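Local coordinates for protein putative exotoxin (superantigen) (Streptococcus pyogenes, PDB 1TY0) that probably acts as a secreted superantigen toxin, with a zinc-binding site and a surface usable for both T-cell receptor binding and dimerization, at residues Ser54-Ser58 and Tyr59-Lys63. Residues are numbered along the deposited sequence; the frame is centred on the assembly and turned at random.
Sequences SEVES and YITTK
Val56 lays its CG2 methyl against the branched carbon of Ile60, 3.7 Å from CB, where the chain leaves strand 51-55 of the OB-fold domain and turns into the short 3-10 segment 61-63. The two side chains meet at an angle, and the same methyl also reaches Thr61 CG2 at 3.9 Å, so this one methyl touches two residues of the turn. Val56 CG1 is anti to the carbonyl carbon (chi1 -66°), which places CG2 between the backbone N and the carbonyl carbon, facing Ile60. Phe38 of the adjoining strand 37-41 touches both Val56 and Ile60, extending this small buried apolar patch.

Tyr59 takes the left-handed helical conformation (phi 57°) at the turn, and its ring stands at the exposed outer side of the bend with CD2 3.7 Å from Ser58 CB. Ser58 OG is hydrogen-bonded to His36 NE2 and Thr61 OG1 to Thr34 O, tying both sides of the turn to the neighbouring hairpin connection. Inside the bend, Ile60 CG1 packs 3.4 Å from Glu57 O. A water molecule bridges the backbone here, donating to that Glu57 O at 2.8 Å and accepting from Thr61 N at 2.9 Å. The 3-10 turn is made by the hydrogen bond from Lys63 N to Ile60 O, 3.0 Å.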
# COMPACT_ATOMS: atom_id res chain seq x y z
N SER A 54 14.93 7.61 -1.66
CA SER A 54 15.08 7.07 -0.31
C SER A 54 15.84 8.09 0.53
O SER A 54 17.00 8.37 0.26
CB SER A 54 15.87 5.76 -0.34
OG SER A 54 16.12 5.33 0.99
N GLU A 55 15.18 8.63 1.54
CA GLU A 55 15.80 9.62 2.41
C GLU A 55 16.38 8.92 3.63
O GLU A 55 15.71 8.10 4.26
CB GLU A 55 14.76 10.66 2.83
CG GLU A 55 15.32 11.80 3.66
CD GLU A 55 14.25 12.78 4.07
OE1 GLU A 55 13.61 13.38 3.17
OE2 GLU A 55 14.04 12.96 5.29
N VAL A 56 17.62 9.24 3.97
CA VAL A 56 18.27 8.60 5.10
C VAL A 56 19.03 9.57 6.01
O VAL A 56 19.12 10.77 5.75
CB VAL A 56 19.26 7.51 4.63
CG1 VAL A 56 18.50 6.36 3.98
CG2 VAL A 56 20.27 8.10 3.64
N GLU A 57 19.56 9.02 7.10
CA GLU A 57 20.33 9.79 8.05
C GLU A 57 21.71 10.05 7.47
O GLU A 57 22.08 9.49 6.44
CB GLU A 57 20.44 9.02 9.38
CG GLU A 57 19.21 9.16 10.26
CD GLU A 57 19.22 8.23 11.47
OE1 GLU A 57 20.32 7.87 11.95
OE2 GLU A 57 18.12 7.87 11.94
N SER A 58 22.48 10.92 8.13
CA SER A 58 23.81 11.27 7.66
C SER A 58 24.74 10.07 7.54
O SER A 58 24.59 9.07 8.25
CB SER A 58 24.43 12.30 8.60
OG SER A 58 23.56 13.40 8.83
N TYR A 59 25.70 10.17 6.63
CA TYR A 59 26.72 9.15 6.40
C TYR A 59 26.24 7.74 6.07
O TYR A 59 26.81 6.75 6.52
CB TYR A 59 27.66 9.13 7.61
CG TYR A 59 28.32 10.47 7.81
CD1 TYR A 59 29.25 10.96 6.89
CD2 TYR A 59 27.97 11.28 8.89
CE1 TYR A 59 29.81 12.23 7.03
CE2 TYR A 59 28.53 12.55 9.04
CZ TYR A 59 29.44 13.02 8.11
OH TYR A 59 29.99 14.28 8.25
N ILE A 60 25.20 7.67 5.25
CA ILE A 60 24.66 6.39 4.80
C ILE A 60 24.91 6.31 3.30
O ILE A 60 25.41 5.30 2.80
CB ILE A 60 23.13 6.29 5.08
CG1 ILE A 60 22.88 6.22 6.58
CG2 ILE A 60 22.55 5.08 4.36
CD1 ILE A 60 23.49 5.02 7.26
N THR A 61 24.58 7.37 2.58
CA THR A 61 24.80 7.37 1.14
C THR A 61 26.29 7.28 0.82
O THR A 61 26.67 6.86 -0.27
CB THR A 61 24.20 8.62 0.45
OG1 THR A 61 24.75 9.81 1.03
CG2 THR A 61 22.68 8.64 0.59
N THR A 62 27.13 7.69 1.76
CA THR A 62 28.57 7.64 1.55
C THR A 62 29.06 6.20 1.47
O THR A 62 30.16 5.93 0.97
CB THR A 62 29.32 8.37 2.69
OG1 THR A 62 28.94 7.82 3.95
CG2 THR A 62 28.99 9.86 2.67
N LYS A 63 28.24 5.27 1.95
CA LYS A 63 28.57 3.84 1.93
C LYS A 63 28.31 3.25 0.54
O LYS A 63 28.72 2.13 0.25
CB LYS A 63 27.73 3.08 2.95
CG LYS A 63 27.90 3.52 4.40
CD LYS A 63 26.98 2.72 5.30
CE LYS A 63 27.04 3.19 6.74
NZ LYS A 63 26.10 2.41 7.60
O HOH W 1 23.50 9.61 3.99